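Beta-L-arabinobiosidase (Bacteroides thetaiotaomicron, PDB 5MQR) probably hydrolyses arabinose-containing linkages of plant pectin as a beta-L-arabinobiosidase, and may also have exo-alpha-sialidase activity. Local coordinates at residues A[72-80]-A[389-400]. Numbering follows the deposited sequence.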
# COMPACT_ATOMS: atom_id res chain seq x y z
N TRP A 72 22.60 -21.85 -31.15
CA TRP A 72 22.02 -22.97 -30.41
C TRP A 72 20.59 -22.58 -29.97
O TRP A 72 20.36 -21.45 -29.52
CB TRP A 72 22.92 -23.33 -29.23
CG TRP A 72 24.25 -23.90 -29.62
CD1 TRP A 72 24.94 -23.66 -30.76
CD2 TRP A 72 25.06 -24.80 -28.85
NE1 TRP A 72 26.11 -24.36 -30.77
CE2 TRP A 72 26.21 -25.07 -29.61
CE3 TRP A 72 24.92 -25.42 -27.62
CZ2 TRP A 72 27.21 -25.94 -29.18
CZ3 TRP A 72 25.90 -26.29 -27.19
CH2 TRP A 72 27.03 -26.54 -27.96
N THR A 73 19.64 -23.50 -30.17
CA THR A 73 18.22 -23.20 -29.95
C THR A 73 17.54 -23.95 -28.80
O THR A 73 16.36 -23.73 -28.57
CB THR A 73 17.39 -23.42 -31.23
OG1 THR A 73 17.37 -24.81 -31.55
CG2 THR A 73 17.99 -22.61 -32.39
N TYR A 74 18.27 -24.81 -28.10
CA TYR A 74 17.89 -25.31 -26.78
C TYR A 74 18.71 -24.57 -25.75
O TYR A 74 19.92 -24.76 -25.66
CB TYR A 74 18.12 -26.82 -26.64
CG TYR A 74 17.81 -27.34 -25.24
CD1 TYR A 74 16.51 -27.62 -24.87
CD2 TYR A 74 18.81 -27.52 -24.30
CE1 TYR A 74 16.21 -28.09 -23.61
CE2 TYR A 74 18.53 -27.99 -23.03
CZ TYR A 74 17.22 -28.26 -22.68
OH TYR A 74 16.92 -28.72 -21.42
N ASN A 75 18.04 -23.71 -24.97
CA ASN A 75 18.68 -22.89 -23.96
C ASN A 75 17.77 -22.92 -22.73
O ASN A 75 16.59 -22.59 -22.85
CB ASN A 75 18.85 -21.45 -24.46
CG ASN A 75 19.65 -21.35 -25.77
OD1 ASN A 75 20.88 -21.46 -25.77
ND2 ASN A 75 18.94 -21.12 -26.89
N HIS A 76 18.30 -23.30 -21.55
CA HIS A 76 17.46 -23.59 -20.38
C HIS A 76 18.24 -23.51 -19.07
O HIS A 76 19.46 -23.34 -19.07
CB HIS A 76 16.86 -24.99 -20.56
CG HIS A 76 15.68 -25.30 -19.71
ND1 HIS A 76 14.70 -24.37 -19.38
CD2 HIS A 76 15.28 -26.47 -19.16
CE1 HIS A 76 13.77 -24.96 -18.66
NE2 HIS A 76 14.09 -26.23 -18.51
N GLN A 77 17.50 -23.57 -17.96
CA GLN A 77 18.06 -23.78 -16.62
C GLN A 77 19.01 -22.67 -16.19
O GLN A 77 20.22 -22.92 -16.00
CB GLN A 77 18.73 -25.14 -16.55
CG GLN A 77 19.07 -25.56 -15.13
CD GLN A 77 18.46 -26.88 -14.77
OE1 GLN A 77 17.76 -26.99 -13.75
NE2 GLN A 77 18.66 -27.90 -15.62
N PRO A 78 18.48 -21.44 -16.07
CA PRO A 78 19.35 -20.36 -15.65
C PRO A 78 19.67 -20.39 -14.16
O PRO A 78 18.89 -20.91 -13.36
CB PRO A 78 18.55 -19.10 -16.02
CG PRO A 78 17.13 -19.53 -15.96
CD PRO A 78 17.12 -20.97 -16.39
N MSE A 79 20.84 -19.84 -13.83
CA MSE A 79 21.28 -19.58 -12.46
C MSE A 79 21.63 -18.12 -12.38
O MSE A 79 21.97 -17.50 -13.39
CB MSE A 79 22.50 -20.40 -12.07
CG MSE A 79 22.30 -21.89 -12.31
SE MSE A 79 21.11 -22.64 -10.92
CE MSE A 79 20.06 -23.87 -12.07
N LEU A 80 21.55 -17.56 -11.18
CA LEU A 80 21.78 -16.13 -10.97
C LEU A 80 22.55 -15.82 -9.69
O LEU A 80 22.29 -16.40 -8.64
CB LEU A 80 20.44 -15.40 -10.97
CG LEU A 80 20.42 -13.87 -11.04
CD1 LEU A 80 20.90 -13.34 -12.39
CD2 LEU A 80 18.99 -13.42 -10.77
N VAL A 389 14.68 -12.40 -10.98
CA VAL A 389 14.48 -13.82 -11.19
C VAL A 389 14.78 -14.14 -12.64
O VAL A 389 14.25 -13.50 -13.55
CB VAL A 389 13.03 -14.26 -10.89
CG1 VAL A 389 12.90 -15.77 -11.06
CG2 VAL A 389 12.64 -13.90 -9.46
N SER A 390 15.63 -15.15 -12.83
CA SER A 390 15.94 -15.71 -14.13
C SER A 390 14.97 -16.85 -14.47
O SER A 390 14.43 -17.50 -13.59
CB SER A 390 17.39 -16.19 -14.16
OG SER A 390 17.59 -17.38 -13.39
N TYR A 391 14.75 -17.05 -15.77
CA TYR A 391 13.88 -18.11 -16.31
C TYR A 391 14.09 -18.23 -17.84
O TYR A 391 14.64 -17.32 -18.45
CB TYR A 391 12.40 -17.85 -16.00
CG TYR A 391 11.86 -16.51 -16.45
CD1 TYR A 391 12.06 -15.37 -15.69
CD2 TYR A 391 11.10 -16.39 -17.62
CE1 TYR A 391 11.56 -14.14 -16.09
CE2 TYR A 391 10.59 -15.14 -18.03
CZ TYR A 391 10.83 -14.01 -17.25
OH TYR A 391 10.34 -12.76 -17.59
N SER A 392 13.68 -19.34 -18.42
CA SER A 392 13.72 -19.48 -19.87
C SER A 392 12.29 -19.38 -20.35
O SER A 392 11.35 -19.50 -19.57
CB SER A 392 14.37 -20.80 -20.29
OG SER A 392 13.48 -21.91 -20.20
N VAL A 393 12.14 -19.13 -21.63
CA VAL A 393 10.82 -19.24 -22.26
C VAL A 393 10.95 -20.28 -23.34
O VAL A 393 11.81 -20.16 -24.22
CB VAL A 393 10.33 -17.90 -22.82
CG1 VAL A 393 9.10 -18.09 -23.70
CG2 VAL A 393 10.05 -16.92 -21.68
N ASN A 394 10.09 -21.30 -23.26
CA ASN A 394 10.08 -22.44 -24.20
C ASN A 394 11.35 -23.28 -24.20
O ASN A 394 11.57 -24.03 -25.14
CB ASN A 394 9.80 -21.97 -25.64
CG ASN A 394 8.51 -21.22 -25.78
OD1 ASN A 394 7.51 -21.57 -25.17
ND2 ASN A 394 8.51 -20.21 -26.61
N LYS A 395 12.20 -23.16 -23.18
CA LYS A 395 13.58 -23.72 -23.26
C LYS A 395 14.30 -23.26 -24.53
O LYS A 395 15.05 -24.03 -25.15
CB LYS A 395 13.59 -25.23 -23.19
CG LYS A 395 12.63 -25.81 -22.16
CD LYS A 395 13.04 -27.25 -21.81
CE LYS A 395 12.04 -27.85 -20.84
NZ LYS A 395 12.18 -29.32 -20.65
N GLU A 396 14.09 -22.00 -24.89
CA GLU A 396 14.59 -21.45 -26.16
C GLU A 396 15.24 -20.08 -26.00
O GLU A 396 16.35 -19.84 -26.48
CB GLU A 396 13.43 -21.36 -27.16
CG GLU A 396 13.83 -20.88 -28.55
CD GLU A 396 12.74 -21.15 -29.60
OE1 GLU A 396 12.61 -22.31 -30.01
OE2 GLU A 396 12.04 -20.19 -30.00
N ASP A 397 14.50 -19.17 -25.37
CA ASP A 397 14.97 -17.81 -25.14
C ASP A 397 15.23 -17.62 -23.63
O ASP A 397 14.46 -18.11 -22.82
CB ASP A 397 13.91 -16.81 -25.62
CG ASP A 397 13.63 -16.92 -27.10
OD1 ASP A 397 14.60 -17.19 -27.83
OD2 ASP A 397 12.46 -16.74 -27.55
N MSE A 398 16.29 -16.89 -23.29
CA MSE A 398 16.66 -16.62 -21.89
C MSE A 398 16.16 -15.25 -21.52
O MSE A 398 16.32 -14.27 -22.28
CB MSE A 398 18.16 -16.77 -21.63
CG MSE A 398 18.77 -18.08 -22.11
SE MSE A 398 17.73 -19.62 -21.51
CE MSE A 398 18.01 -19.37 -19.58
N TRP A 399 15.53 -15.17 -20.35
CA TRP A 399 14.92 -13.95 -19.84
C TRP A 399 15.34 -13.67 -18.39
O TRP A 399 15.80 -14.57 -17.66
CB TRP A 399 13.39 -14.09 -19.85
CG TRP A 399 12.76 -14.02 -21.17
CD1 TRP A 399 12.70 -15.01 -22.10
CD2 TRP A 399 12.02 -12.93 -21.70
NE1 TRP A 399 11.97 -14.60 -23.18
CE2 TRP A 399 11.55 -13.32 -22.97
CE3 TRP A 399 11.70 -11.65 -21.22
CZ2 TRP A 399 10.81 -12.48 -23.79
CZ3 TRP A 399 10.96 -10.80 -22.04
CH2 TRP A 399 10.52 -11.22 -23.32
N ILE A 400 15.14 -12.42 -17.98
CA ILE A 400 15.17 -12.04 -16.57
C ILE A 400 13.96 -11.12 -16.28
O ILE A 400 13.47 -10.45 -17.17
CB ILE A 400 16.54 -11.40 -16.19
CG1 ILE A 400 16.85 -11.59 -14.69
CG2 ILE A 400 16.63 -9.91 -16.58
CD1 ILE A 400 18.29 -11.26 -14.29
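Lys395 lays its aliphatic chain over one face of the His76 imidazole, CD sitting 3.7 Å from the ring centroid and 16° off the normal in a CH-pi contact. The ring is fixed from its edge as well, since His76 ND1 and Ser392 OG share a hydrogen bond of 2.9 Å. The lysine chain stays straight past CG and runs beside Tyr74; its NZ meets Tyr364 and forms a salt bridge with Glu98, which also takes a hydrogen bond with Tyr74 OH. Polar bonds concentrate at Asn75. Its backbone N donates to Lys395 O (3.0 Å), while ND2 bridges Glu396 O at 2.9 Å and Trp72 O at 3.0 Å, tying the hairpin turn to the start of strand 74-80. The selenomethionine Met398 folds back on itself (chi2 -49°, chi3 -64°), laying SE against Asn75 CB and bringing CE to 3.6 Å from Pro78 CB. Beyond Pro78 the contact is looser, though still buried: at the far end Leu80 CD1 merely meets Ile400 CD1 at 3.8 Å, their side chains roughly perpendicular. Val393 O accepts from both Glu396 N and Asp397 N, a classic beta bulge beside the turn. The whole is a beta-hairpin packed against an edge strand of a four-stranded antiparallel sheet, consistent with neighbouring blades of a sialidase-like beta-propeller.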